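Local structure of diguanylate cyclase (Marinobacter aquaeolei VT8, 3IGN) at residues A70-N75 against E112-S117; D63-H68 against G124-T129; R12-L17 against E89-I94; G20-L25 against Q146-A151; N24-E29 against T40-F45. The protein probably condenses two GTP molecules into cyclic di-GMP with release of diphosphate, using the GGDEF domain that forms this chain, here with cyclic di-GMP bound. All blocks are in the same frame, centred on the assembly; numbering follows the deposited sequence.

Interaction 1: residues A70-N75 against E112-S117; sequences ADVTRN and EAIEKS
Helices 59-74 and 100-115 come together near their C-terminal ends, where the CA of V72 lies 7.0 Å from the CA of A113. Both are helices of the alpha/beta GGDEF domain and lie on the same side of its central sheet, so this is a helix-to-helix contact within one layer. Its side-chain part illustrates how a single branched residue can carry a small interface. V72 has CG1 anti to its own backbone N (chi1 170°), and this methyl is the one that meets the other helix: it comes to 3.7 Å from A113 CB and to 4.0 Å from I114 CG1. A113 offers a short stub that lets the backbones approach, while I114 directs its CB sidelong and reaches V72 with the next carbon. The other methyl of V72, CG2, turns toward S117, just past the end of helix 100-115. Beyond the apolar patch, V72 O is hydrogen-bonded to N76 ND2, and N76 lines the cyclic di-GMP pocket; the nearest bound dinucleotide is about 10 Å from the V72 side chain. S117 also engages H68 of helix 59-74 through its hydroxyl, a polar tie beside the methyl contacts. The same S117 OG donates to A113 O at 2.6 Å, 21° out of the carbonyl plane, folding the residues after the helix back on its last turn.

Interaction 2: residues D63-H68 against G124-T129; sequences DEVIRH and GDIQYT
V65 and Y128 meet methyl against ring face, a plain example of a CH-pi contact set up by torsions. Y128 carries its ring in the crowded position between backbone N and carbonyl carbon (chi1 67°), which swings it in over helix 59-74. V65, with CG1 anti to its backbone N (chi1 175°), sends that methyl straight at the ring: CG1 stands 3.5 Å from the centroid of the Y128 ring and 10° off its normal. The second methyl serves a different neighbour, since V65 CG2 lies 4.2 Å from I126 CD1, at the end of an extended isoleucine chain that crosses the valine at about a right angle. H68 comes to the tyrosine from its rim, with H68 CD2 3.3 Å from Y128 OH and each group near the plane of the other's ring. The polar ends look elsewhere: Y128 OH is hydrogen-bonded to T69 OG1, and H68 NE2 to S117 OG. Replacing Y128 by an alanine would probably leave V65 CG1 facing a gap where the ring had been and deprive the T69 hydroxyl of a partner. I126 belongs to the two-stranded antiparallel pair 119-120 and 125-126, so the contact lays helix 59-74 of the GGDEF domain against that small accessory sheet and the chain leading on to strand 130-136.

Interaction 3: residues R12-L17 against E89-I94; sequences RLTGLL and EEFGII
F91 ends the GGEEF sequence, this protein's version of the GGDEF signature that names the domain, and its ring takes L16 and T14 from the loop ahead of strand 17-18. The meeting is at the rim of the phenyl group. L16 CD1 lies in the ring plane, 3.6 Å from F91 CD1, and the two side chains cross at about a right angle. With CG anti to the carbonyl carbon (chi1 -59°), F91 directs its ring to the loop although its CB starts out to the side. T14 adds a looser touch, its CG2 4.3 Å from F91 CE1. An ST turn shapes the loop here: L16 N donates to T14 OG1 at 3.2 Å in a fairly straight bond (161°), and the same hydroxyl is also hydrogen-bonded to D11. At the turn, G15 takes backbone angles at which a CB would press on T14 O. The phenyl ring of F91 also meets that of F45, the planes about 15° apart. Strand 90-96 runs between strands 82-85 and 40-47, with backbone hydrogen bonds between G92 and G84 and between F91 and F45, while T14 rests on I66 and A70 of helix 59-74.

Interaction 4: residues G20-L25 against Q146-A151; sequences GTWENL and QWMQKA
M148, a selenomethionine, touches both E23 and W22 with the two atoms at its tip. Its SE lies 4.0 Å from E23 CG, where the two chains cross at about a right angle. A bend at the last torsion (chi3 52°) then carries CE to the rim of the indole, near its plane and 4.0 Å from W22 CZ3. These contacts join helices 19-36 and 144-160, which pack side by side on one face of the central sheet of the GGDEF domain; L42, on strand 40-47, touches both M148 and W22 from the sheet. One shell further out, polar bonds hold the partners in place. W22 NE1 is hydrogen-bonded to S82 O, which ties the edge of the indole to strand 82-85, while the ring packs on I94 and M44. The E23 carboxylate has two partners, OE1 with the hydroxyl of Y144 and OE2 in a salt bridge to R19, so the side chain whose CG meets selenium is held at its carboxylate end. Y86 packs against the side chains of both E23 and M148.

Interaction 5: residues N24-E29 against T40-F45; sequences NLVDAE and TSLVMF
E29 reaches from helix 19-36 to T40 at the start of strand 40-47, the helix lying across one face of the GGDEF sheet and the chain turning back directly into one of its inner strands. From CB, which points at the strand, the chain goes to CG, anti to the backbone N (chi1 -171°), and E29 CG comes to rest 3.3 Å from T40 OG1. A bend at chi2 (65°) then brings the carboxylate round beside the threonine hydroxyl: E29 CD is 3.7 Å from T40 OG1, and E29 OE2 accepts a weak hydrogen bond of 3.4 Å from T40 OG1, with OE2 also close to T40 CB. Q38, in the connecting loop, makes a further weak bond to OE2. An alanine in place of E29 would remove this acceptor and the CG methylene, and is likely to leave the T40 hydroxyl and the Q38 amide without their shared mate. T40 meets the glutamate from the opposite direction, with OG1 anti to its own N. One helical turn back, where the CA atoms of V26 and L42 are 8.3 Å apart, the contact becomes purely apolar and the side chains cross at about a right angle: V26 CG2 touches L42 CD1 at 4.0 Å.

The five contacts fall on the two sides of the central sheet, with interaction 3 between them. Interactions 4 and 5 share helix 19-36 and lie about 5 Å apart between centres, joined where A151 CB meets M44 CG at 3.2 Å. Interactions 1 and 2 share helix 59-74 on the opposite side of the chain's centre, with centres about 10 Å apart, and I114 CG2 packs on Y128 CE2 at 3.4 Å. Interaction 3 links the two sides: I93 O and V43 N, hydrogen-bonded at 2.9 Å, join it to interaction 5, and R74 NH2 of interaction 1 is hydrogen-bonded to T14 O of interaction 3. The side chain of T40 is about 9 Å from a bound cyclic di-GMP. Interaction 2 stands away from the known binding residues.

Interaction 1: residues A70-N75 against E112-S117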
# COMPACT_ATOMS: atom_id res chain seq x y z
N ALA A 70 -2.33 8.71 0.87
CA ALA A 70 -3.56 8.04 1.29
C ALA A 70 -4.73 8.53 0.45
O ALA A 70 -5.60 7.75 0.07
CB ALA A 70 -3.83 8.32 2.77
N ASP A 71 -4.75 9.83 0.16
CA ASP A 71 -5.82 10.39 -0.65
C ASP A 71 -5.79 9.83 -2.06
O ASP A 71 -6.83 9.49 -2.62
CB ASP A 71 -5.74 11.92 -0.68
CG ASP A 71 -6.07 12.54 0.66
OD1 ASP A 71 -6.79 11.90 1.45
OD2 ASP A 71 -5.62 13.68 0.91
N VAL A 72 -4.60 9.73 -2.63
CA VAL A 72 -4.46 9.19 -3.98
C VAL A 72 -4.96 7.75 -3.98
O VAL A 72 -5.67 7.32 -4.89
CB VAL A 72 -2.99 9.20 -4.44
CG1 VAL A 72 -2.84 8.41 -5.73
CG2 VAL A 72 -2.53 10.65 -4.66
N THR A 73 -4.61 7.01 -2.93
CA THR A 73 -5.01 5.61 -2.80
C THR A 73 -6.53 5.50 -2.66
O THR A 73 -7.18 4.79 -3.42
CB THR A 73 -4.35 4.97 -1.57
OG1 THR A 73 -2.92 5.09 -1.68
CG2 THR A 73 -4.73 3.50 -1.45
N ARG A 74 -7.07 6.22 -1.68
CA ARG A 74 -8.50 6.21 -1.42
C ARG A 74 -9.32 6.56 -2.66
O ARG A 74 -10.35 5.95 -2.92
CB ARG A 74 -8.83 7.18 -0.28
CG ARG A 74 -10.33 7.34 -0.00
CD ARG A 74 -10.60 8.35 1.09
NE ARG A 74 -10.06 7.93 2.38
CZ ARG A 74 -9.03 8.50 2.99
NH1 ARG A 74 -8.41 9.53 2.43
NH2 ARG A 74 -8.61 8.04 4.16
N ASN A 75 -8.85 7.54 -3.43
CA ASN A 75 -9.57 7.97 -4.62
C ASN A 75 -9.25 7.18 -5.88
O ASN A 75 -9.79 7.46 -6.94
CB ASN A 75 -9.32 9.46 -4.86
CG ASN A 75 -9.79 10.32 -3.71
OD1 ASN A 75 -10.95 10.24 -3.30
ND2 ASN A 75 -8.91 11.16 -3.18
N GLU A 112 1.62 6.12 -10.93
CA GLU A 112 1.65 7.25 -11.84
C GLU A 112 1.00 8.49 -11.24
O GLU A 112 1.50 9.61 -11.41
CB GLU A 112 0.95 6.88 -13.15
CG GLU A 112 1.36 7.75 -14.33
CD GLU A 112 0.76 7.27 -15.64
OE1 GLU A 112 0.62 6.04 -15.81
OE2 GLU A 112 0.44 8.12 -16.51
N ALA A 113 -0.11 8.31 -10.54
CA ALA A 113 -0.81 9.43 -9.93
C ALA A 113 0.09 10.10 -8.90
O ALA A 113 0.07 11.32 -8.73
CB ALA A 113 -2.10 8.96 -9.28
N ILE A 114 0.89 9.29 -8.20
CA ILE A 114 1.79 9.82 -7.20
C ILE A 114 2.98 10.50 -7.88
O ILE A 114 3.41 11.58 -7.47
CB ILE A 114 2.31 8.70 -6.26
CG1 ILE A 114 1.12 8.13 -5.47
CG2 ILE A 114 3.42 9.23 -5.36
CD1 ILE A 114 1.37 7.94 -3.99
N GLU A 115 3.49 9.88 -8.93
CA GLU A 115 4.63 10.41 -9.67
C GLU A 115 4.30 11.78 -10.27
O GLU A 115 5.16 12.67 -10.30
CB GLU A 115 5.03 9.43 -10.79
CG GLU A 115 6.33 9.76 -11.50
CD GLU A 115 6.64 8.77 -12.62
OE1 GLU A 115 5.72 8.45 -13.40
OE2 GLU A 115 7.80 8.32 -12.72
N LYS A 116 3.07 11.96 -10.74
CA LYS A 116 2.63 13.22 -11.33
C LYS A 116 2.18 14.25 -10.30
O LYS A 116 1.83 15.38 -10.65
CB LYS A 116 1.51 12.96 -12.32
N SER A 117 2.21 13.86 -9.03
CA SER A 117 1.78 14.73 -7.95
C SER A 117 2.78 15.79 -7.53
O SER A 117 3.98 15.69 -7.78
CB SER A 117 1.43 13.92 -6.71
OG SER A 117 0.24 13.17 -6.89

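Interaction 2: residues D63-H68 against G124-T129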
# COMPACT_ATOMS: atom_id res chain seq x y z
N ASP A 63 4.11 14.65 6.70
CA ASP A 63 2.74 14.26 6.97
C ASP A 63 1.85 14.56 5.77
O ASP A 63 0.96 13.78 5.43
CB ASP A 63 2.21 15.00 8.20
CG ASP A 63 2.81 14.47 9.49
OD1 ASP A 63 3.74 13.64 9.41
OD2 ASP A 63 2.35 14.89 10.57
N GLU A 64 2.10 15.70 5.12
CA GLU A 64 1.32 16.06 3.95
C GLU A 64 1.55 15.05 2.84
O GLU A 64 0.63 14.74 2.08
CB GLU A 64 1.69 17.47 3.47
CG GLU A 64 0.87 18.55 4.13
CD GLU A 64 -0.62 18.32 3.95
OE1 GLU A 64 -1.11 18.50 2.81
OE2 GLU A 64 -1.29 17.94 4.93
N VAL A 65 2.77 14.54 2.75
CA VAL A 65 3.10 13.56 1.73
C VAL A 65 2.34 12.27 2.04
O VAL A 65 1.82 11.61 1.14
CB VAL A 65 4.62 13.28 1.69
CG1 VAL A 65 4.92 12.15 0.72
CG2 VAL A 65 5.36 14.54 1.27
N ILE A 66 2.27 11.92 3.32
CA ILE A 66 1.55 10.72 3.74
C ILE A 66 0.06 10.88 3.47
O ILE A 66 -0.57 9.98 2.91
CB ILE A 66 1.75 10.43 5.25
CG1 ILE A 66 3.16 9.89 5.49
CG2 ILE A 66 0.72 9.44 5.74
CD1 ILE A 66 3.54 9.79 6.95
N ARG A 67 -0.49 12.02 3.85
CA ARG A 67 -1.91 12.27 3.63
C ARG A 67 -2.26 12.26 2.15
O ARG A 67 -3.31 11.75 1.76
CB ARG A 67 -2.33 13.60 4.26
CG ARG A 67 -2.75 13.49 5.71
CD ARG A 67 -3.34 14.79 6.22
NE ARG A 67 -2.33 15.84 6.34
CZ ARG A 67 -1.98 16.40 7.49
NH1 ARG A 67 -2.56 16.02 8.62
NH2 ARG A 67 -1.04 17.34 7.51
N HIS A 68 -1.40 12.84 1.33
CA HIS A 68 -1.66 12.88 -0.10
C HIS A 68 -1.63 11.47 -0.67
O HIS A 68 -2.44 11.12 -1.53
CB HIS A 68 -0.62 13.73 -0.83
CG HIS A 68 -0.87 13.85 -2.30
ND1 HIS A 68 -1.99 14.47 -2.82
CD2 HIS A 68 -0.16 13.41 -3.36
CE1 HIS A 68 -1.96 14.40 -4.14
NE2 HIS A 68 -0.86 13.76 -4.49
N GLY A 124 7.90 23.77 0.93
CA GLY A 124 8.25 23.79 -0.48
C GLY A 124 7.37 22.88 -1.31
O GLY A 124 6.54 22.14 -0.77
N ASP A 125 7.52 22.96 -2.63
CA ASP A 125 6.74 22.11 -3.54
C ASP A 125 7.48 20.81 -3.79
O ASP A 125 8.51 20.79 -4.46
CB ASP A 125 6.48 22.86 -4.84
CG ASP A 125 5.10 23.46 -4.88
OD1 ASP A 125 4.48 23.63 -3.81
OD2 ASP A 125 4.62 23.79 -5.99
N ILE A 126 6.92 19.73 -3.26
CA ILE A 126 7.51 18.40 -3.33
C ILE A 126 6.98 17.42 -4.37
O ILE A 126 5.79 17.37 -4.67
CB ILE A 126 7.34 17.69 -1.98
CG1 ILE A 126 7.76 18.60 -0.84
CG2 ILE A 126 8.13 16.39 -1.98
CD1 ILE A 126 7.52 18.02 0.53
N GLN A 127 7.90 16.63 -4.91
CA GLN A 127 7.56 15.58 -5.86
C GLN A 127 8.23 14.34 -5.28
O GLN A 127 9.36 14.41 -4.79
CB GLN A 127 8.09 15.90 -7.26
CG GLN A 127 7.24 16.94 -7.95
CD GLN A 127 7.85 17.46 -9.23
OE1 GLN A 127 7.93 18.68 -9.43
NE2 GLN A 127 8.29 16.56 -10.10
N TYR A 128 7.51 13.23 -5.30
CA TYR A 128 8.03 11.99 -4.73
C TYR A 128 7.45 10.79 -5.47
O TYR A 128 6.65 10.94 -6.38
CB TYR A 128 7.65 11.91 -3.25
CG TYR A 128 6.16 11.75 -3.00
CD1 TYR A 128 5.27 12.80 -3.23
CD2 TYR A 128 5.64 10.54 -2.54
CE1 TYR A 128 3.90 12.65 -3.01
CE2 TYR A 128 4.28 10.38 -2.32
CZ TYR A 128 3.41 11.43 -2.56
OH TYR A 128 2.06 11.25 -2.35
N THR A 129 7.87 9.60 -5.06
CA THR A 129 7.38 8.38 -5.68
C THR A 129 7.17 7.30 -4.64
O THR A 129 7.50 7.47 -3.47
CB THR A 129 8.37 7.84 -6.73
OG1 THR A 129 9.65 7.60 -6.12
CG2 THR A 129 8.54 8.84 -7.87

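Interaction 3: residues R12-L17 against E89-I94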
# COMPACT_ATOMS: atom_id res chain seq x y z
N ARG A 12 -5.70 8.00 12.34
CA ARG A 12 -6.05 9.42 12.40
C ARG A 12 -5.58 10.28 11.23
O ARG A 12 -6.39 10.92 10.57
CB ARG A 12 -5.52 10.02 13.70
CG ARG A 12 -6.14 9.46 14.97
CD ARG A 12 -5.54 10.16 16.19
NE ARG A 12 -4.09 10.00 16.22
CZ ARG A 12 -3.45 9.04 16.89
NH1 ARG A 12 -4.13 8.15 17.59
NH2 ARG A 12 -2.13 8.98 16.85
N LEU A 13 -4.27 10.29 10.99
CA LEU A 13 -3.68 11.09 9.93
C LEU A 13 -4.19 10.86 8.51
O LEU A 13 -4.41 11.81 7.76
CB LEU A 13 -2.15 10.91 9.93
CG LEU A 13 -1.37 11.56 8.78
CD1 LEU A 13 -1.49 13.08 8.86
CD2 LEU A 13 0.09 11.14 8.84
N THR A 14 -4.37 9.59 8.14
CA THR A 14 -4.81 9.26 6.79
C THR A 14 -6.28 8.92 6.60
O THR A 14 -6.82 9.09 5.50
CB THR A 14 -4.00 8.07 6.25
OG1 THR A 14 -4.31 6.90 7.02
CG2 THR A 14 -2.51 8.35 6.36
N GLY A 15 -6.94 8.45 7.65
CA GLY A 15 -8.34 8.09 7.53
C GLY A 15 -8.52 6.66 7.06
O GLY A 15 -9.64 6.14 7.02
N LEU A 16 -7.42 6.01 6.71
CA LEU A 16 -7.44 4.63 6.25
C LEU A 16 -7.58 3.71 7.46
O LEU A 16 -7.52 4.17 8.60
CB LEU A 16 -6.14 4.29 5.52
CG LEU A 16 -5.74 5.17 4.34
CD1 LEU A 16 -4.37 4.74 3.84
CD2 LEU A 16 -6.78 5.07 3.24
N LEU A 17 -7.76 2.42 7.21
CA LEU A 17 -7.86 1.46 8.30
C LEU A 17 -6.52 1.44 9.01
O LEU A 17 -5.49 1.70 8.39
CB LEU A 17 -8.16 0.06 7.76
CG LEU A 17 -9.59 -0.19 7.26
CD1 LEU A 17 -9.66 -1.54 6.56
CD2 LEU A 17 -10.54 -0.14 8.44
N GLU A 89 5.43 5.05 6.90
CA GLU A 89 5.22 5.45 5.51
C GLU A 89 4.85 4.25 4.66
O GLU A 89 4.97 4.29 3.44
CB GLU A 89 6.47 6.12 4.94
CG GLU A 89 7.55 5.16 4.48
CD GLU A 89 8.57 4.88 5.53
OE1 GLU A 89 8.24 4.99 6.72
OE2 GLU A 89 9.71 4.54 5.17
N GLU A 90 4.38 3.19 5.31
CA GLU A 90 3.97 1.95 4.63
C GLU A 90 2.46 1.79 4.56
O GLU A 90 1.75 2.03 5.53
CB GLU A 90 4.54 0.72 5.35
CG GLU A 90 6.04 0.59 5.38
CD GLU A 90 6.48 -0.86 5.44
OE1 GLU A 90 5.73 -1.68 6.01
OE2 GLU A 90 7.56 -1.19 4.91
N PHE A 91 1.97 1.36 3.40
CA PHE A 91 0.54 1.16 3.19
C PHE A 91 0.29 -0.24 2.62
O PHE A 91 1.18 -0.84 2.05
CB PHE A 91 -0.01 2.18 2.19
CG PHE A 91 0.18 3.61 2.62
CD1 PHE A 91 -0.88 4.33 3.15
CD2 PHE A 91 1.41 4.24 2.45
CE1 PHE A 91 -0.72 5.67 3.53
CE2 PHE A 91 1.58 5.57 2.82
CZ PHE A 91 0.52 6.29 3.36
N GLY A 92 -0.93 -0.73 2.79
CA GLY A 92 -1.26 -2.04 2.25
C GLY A 92 -2.65 -1.96 1.64
O GLY A 92 -3.46 -1.14 2.04
N ILE A 93 -2.91 -2.81 0.65
CA ILE A 93 -4.23 -2.84 0.02
C ILE A 93 -4.60 -4.30 -0.24
O ILE A 93 -3.77 -5.07 -0.71
CB ILE A 93 -4.28 -2.13 -1.35
CG1 ILE A 93 -3.49 -0.82 -1.33
CG2 ILE A 93 -5.72 -1.82 -1.72
CD1 ILE A 93 -3.36 -0.19 -2.71
N ILE A 94 -5.84 -4.66 0.08
CA ILE A 94 -6.33 -6.00 -0.18
C ILE A 94 -7.12 -5.84 -1.46
O ILE A 94 -7.97 -4.96 -1.57
CB ILE A 94 -7.28 -6.51 0.92
CG1 ILE A 94 -6.55 -6.57 2.26
CG2 ILE A 94 -7.81 -7.91 0.56
CD1 ILE A 94 -7.45 -6.89 3.45

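Interaction 4: residues G20-L25 against Q146-A151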
# COMPACT_ATOMS: atom_id res chain seq x y z
N GLY A 20 -3.93 -2.87 12.89
CA GLY A 20 -4.67 -3.95 13.52
C GLY A 20 -5.92 -4.37 12.78
O GLY A 20 -6.15 -5.56 12.56
N THR A 21 -6.74 -3.40 12.40
CA THR A 21 -7.98 -3.70 11.69
C THR A 21 -7.70 -4.22 10.29
O THR A 21 -8.32 -5.18 9.84
CB THR A 21 -8.87 -2.46 11.56
OG1 THR A 21 -9.08 -1.89 12.86
CG2 THR A 21 -10.22 -2.84 10.97
N TRP A 22 -6.76 -3.59 9.59
CA TRP A 22 -6.44 -4.01 8.24
C TRP A 22 -5.95 -5.45 8.26
O TRP A 22 -6.37 -6.25 7.43
CB TRP A 22 -5.38 -3.10 7.62
CG TRP A 22 -5.10 -3.40 6.18
CD1 TRP A 22 -5.90 -3.12 5.11
CD2 TRP A 22 -3.93 -4.04 5.66
NE1 TRP A 22 -5.30 -3.55 3.94
CE2 TRP A 22 -4.09 -4.12 4.25
CE3 TRP A 22 -2.76 -4.56 6.23
CZ2 TRP A 22 -3.13 -4.70 3.42
CZ3 TRP A 22 -1.80 -5.13 5.40
CH2 TRP A 22 -1.99 -5.20 4.01
N GLU A 23 -5.08 -5.80 9.21
CA GLU A 23 -4.58 -7.17 9.30
C GLU A 23 -5.70 -8.17 9.55
O GLU A 23 -5.66 -9.30 9.05
CB GLU A 23 -3.51 -7.30 10.39
CG GLU A 23 -2.10 -6.93 9.91
CD GLU A 23 -1.01 -7.25 10.92
OE1 GLU A 23 -1.23 -8.14 11.78
OE2 GLU A 23 0.07 -6.63 10.85
N ASN A 24 -6.69 -7.78 10.34
CA ASN A 24 -7.81 -8.67 10.61
C ASN A 24 -8.54 -8.96 9.30
O ASN A 24 -9.03 -10.07 9.08
CB ASN A 24 -8.77 -8.04 11.63
CG ASN A 24 -9.99 -8.90 11.88
OD1 ASN A 24 -11.06 -8.68 11.31
ND2 ASN A 24 -9.84 -9.91 12.73
N LEU A 25 -8.60 -7.95 8.42
CA LEU A 25 -9.25 -8.09 7.11
C LEU A 25 -8.41 -8.96 6.19
O LEU A 25 -8.94 -9.76 5.40
CB LEU A 25 -9.48 -6.71 6.48
CG LEU A 25 -10.89 -6.10 6.60
CD1 LEU A 25 -11.50 -6.41 7.94
CD2 LEU A 25 -10.82 -4.60 6.35
N GLN A 146 2.33 -15.04 6.22
CA GLN A 146 3.27 -15.52 5.22
C GLN A 146 2.90 -14.93 3.86
O GLN A 146 3.75 -14.76 2.99
CB GLN A 146 3.27 -17.06 5.19
CG GLN A 146 3.98 -17.66 6.40
CD GLN A 146 3.95 -19.18 6.42
OE1 GLN A 146 3.70 -19.82 5.40
NE2 GLN A 146 4.21 -19.76 7.59
N TRP A 147 1.62 -14.60 3.70
CA TRP A 147 1.12 -13.97 2.47
C TRP A 147 1.65 -12.53 2.47
O TRP A 147 2.16 -12.04 1.46
CB TRP A 147 -0.42 -13.98 2.48
CG TRP A 147 -1.08 -13.31 1.31
CD1 TRP A 147 -0.54 -13.09 0.07
CD2 TRP A 147 -2.43 -12.84 1.25
NE1 TRP A 147 -1.47 -12.50 -0.76
CE2 TRP A 147 -2.64 -12.34 -0.06
CE3 TRP A 147 -3.48 -12.78 2.18
CZ2 TRP A 147 -3.87 -11.79 -0.47
CZ3 TRP A 147 -4.71 -12.23 1.77
CH2 TRP A 147 -4.88 -11.74 0.46
N MSE A 148 1.53 -11.86 3.61
CA MSE A 148 2.02 -10.50 3.72
C MSE A 148 3.53 -10.46 3.48
O MSE A 148 4.05 -9.51 2.89
CB MSE A 148 1.70 -9.95 5.12
CG MSE A 148 0.23 -9.69 5.34
SE MSE A 148 -0.09 -8.83 7.05
CE MSE A 148 1.16 -7.38 6.86
N GLN A 149 4.21 -11.50 3.93
CA GLN A 149 5.65 -11.60 3.76
C GLN A 149 6.04 -11.60 2.29
O GLN A 149 7.00 -10.96 1.91
CB GLN A 149 6.19 -12.87 4.44
CG GLN A 149 7.69 -13.05 4.29
CD GLN A 149 8.26 -14.07 5.26
OE1 GLN A 149 7.57 -14.50 6.19
NE2 GLN A 149 9.51 -14.46 5.05
N LYS A 150 5.28 -12.32 1.47
CA LYS A 150 5.57 -12.38 0.04
C LYS A 150 5.42 -11.02 -0.62
O LYS A 150 6.21 -10.66 -1.50
CB LYS A 150 4.66 -13.40 -0.65
CG LYS A 150 4.98 -14.84 -0.29
CD LYS A 150 6.43 -15.21 -0.61
CE LYS A 150 6.61 -15.67 -2.05
NZ LYS A 150 8.03 -16.07 -2.30
N ALA A 151 4.40 -10.27 -0.22
CA ALA A 151 4.17 -8.95 -0.78
C ALA A 151 5.28 -8.00 -0.34
O ALA A 151 5.74 -7.15 -1.10
CB ALA A 151 2.81 -8.41 -0.35

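Interaction 5: residues N24-E29 against T40-F45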
# COMPACT_ATOMS: atom_id res chain seq x y z
N ASN A 24 -6.69 -7.78 10.34
CA ASN A 24 -7.81 -8.67 10.61
C ASN A 24 -8.54 -8.96 9.30
O ASN A 24 -9.03 -10.07 9.08
CB ASN A 24 -8.77 -8.04 11.63
CG ASN A 24 -9.99 -8.90 11.88
OD1 ASN A 24 -11.06 -8.68 11.31
ND2 ASN A 24 -9.84 -9.91 12.73
N LEU A 25 -8.60 -7.95 8.42
CA LEU A 25 -9.25 -8.09 7.11
C LEU A 25 -8.41 -8.96 6.19
O LEU A 25 -8.94 -9.76 5.40
CB LEU A 25 -9.48 -6.71 6.48
CG LEU A 25 -10.89 -6.10 6.60
CD1 LEU A 25 -11.50 -6.41 7.94
CD2 LEU A 25 -10.82 -4.60 6.35
N VAL A 26 -7.09 -8.81 6.27
CA VAL A 26 -6.19 -9.64 5.47
C VAL A 26 -6.39 -11.10 5.87
O VAL A 26 -6.49 -11.99 5.03
CB VAL A 26 -4.70 -9.28 5.72
CG1 VAL A 26 -3.79 -10.27 4.99
CG2 VAL A 26 -4.42 -7.88 5.23
N ASP A 27 -6.46 -11.34 7.17
CA ASP A 27 -6.66 -12.69 7.69
C ASP A 27 -8.01 -13.24 7.22
O ASP A 27 -8.12 -14.41 6.86
CB ASP A 27 -6.57 -12.68 9.22
CG ASP A 27 -6.63 -14.07 9.83
OD1 ASP A 27 -6.28 -15.05 9.15
OD2 ASP A 27 -7.01 -14.18 11.02
N ALA A 28 -9.04 -12.38 7.21
CA ALA A 28 -10.37 -12.81 6.78
C ALA A 28 -10.34 -13.19 5.30
O ALA A 28 -10.94 -14.20 4.91
CB ALA A 28 -11.38 -11.71 7.02
N GLU A 29 -9.66 -12.40 4.49
CA GLU A 29 -9.58 -12.71 3.06
C GLU A 29 -8.78 -13.99 2.83
O GLU A 29 -9.11 -14.78 1.94
CB GLU A 29 -8.97 -11.54 2.29
CG GLU A 29 -9.04 -11.68 0.76
CD GLU A 29 -10.46 -11.68 0.21
OE1 GLU A 29 -11.33 -10.97 0.76
OE2 GLU A 29 -10.72 -12.35 -0.81
N THR A 40 -7.06 -13.46 -5.44
CA THR A 40 -7.02 -12.36 -4.49
C THR A 40 -5.55 -11.99 -4.35
O THR A 40 -4.68 -12.85 -4.33
CB THR A 40 -7.64 -12.75 -3.13
OG1 THR A 40 -7.73 -11.59 -2.30
CG2 THR A 40 -6.80 -13.80 -2.43
N SER A 41 -5.29 -10.69 -4.28
CA SER A 41 -3.93 -10.21 -4.18
C SER A 41 -3.78 -9.20 -3.07
O SER A 41 -4.75 -8.58 -2.63
CB SER A 41 -3.52 -9.56 -5.51
OG SER A 41 -3.58 -10.49 -6.58
N LEU A 42 -2.53 -9.03 -2.63
CA LEU A 42 -2.19 -8.10 -1.59
C LEU A 42 -1.11 -7.15 -2.11
O LEU A 42 -0.21 -7.57 -2.83
CB LEU A 42 -1.64 -8.87 -0.40
CG LEU A 42 -1.47 -8.12 0.92
CD1 LEU A 42 -2.85 -7.84 1.50
CD2 LEU A 42 -0.65 -8.97 1.88
N VAL A 43 -1.22 -5.88 -1.73
CA VAL A 43 -0.24 -4.88 -2.12
C VAL A 43 0.35 -4.28 -0.86
O VAL A 43 -0.34 -4.11 0.14
CB VAL A 43 -0.89 -3.73 -2.93
CG1 VAL A 43 0.18 -2.71 -3.34
CG2 VAL A 43 -1.59 -4.29 -4.16
N MSE A 44 1.65 -4.01 -0.89
CA MSE A 44 2.34 -3.40 0.24
C MSE A 44 3.21 -2.36 -0.44
O MSE A 44 3.98 -2.69 -1.33
CB MSE A 44 3.24 -4.40 0.97
CG MSE A 44 2.58 -5.70 1.35
SE MSE A 44 2.64 -6.01 3.26
CE MSE A 44 1.37 -4.66 3.72
N PHE A 45 3.06 -1.09 -0.06
CA PHE A 45 3.89 -0.07 -0.69
C PHE A 45 4.37 0.97 0.30
O PHE A 45 3.76 1.20 1.35
CB PHE A 45 3.17 0.56 -1.90
CG PHE A 45 1.94 1.38 -1.57
CD1 PHE A 45 2.03 2.77 -1.48
CD2 PHE A 45 0.69 0.78 -1.44
CE1 PHE A 45 0.89 3.55 -1.27
CE2 PHE A 45 -0.45 1.55 -1.24
CZ PHE A 45 -0.36 2.94 -1.15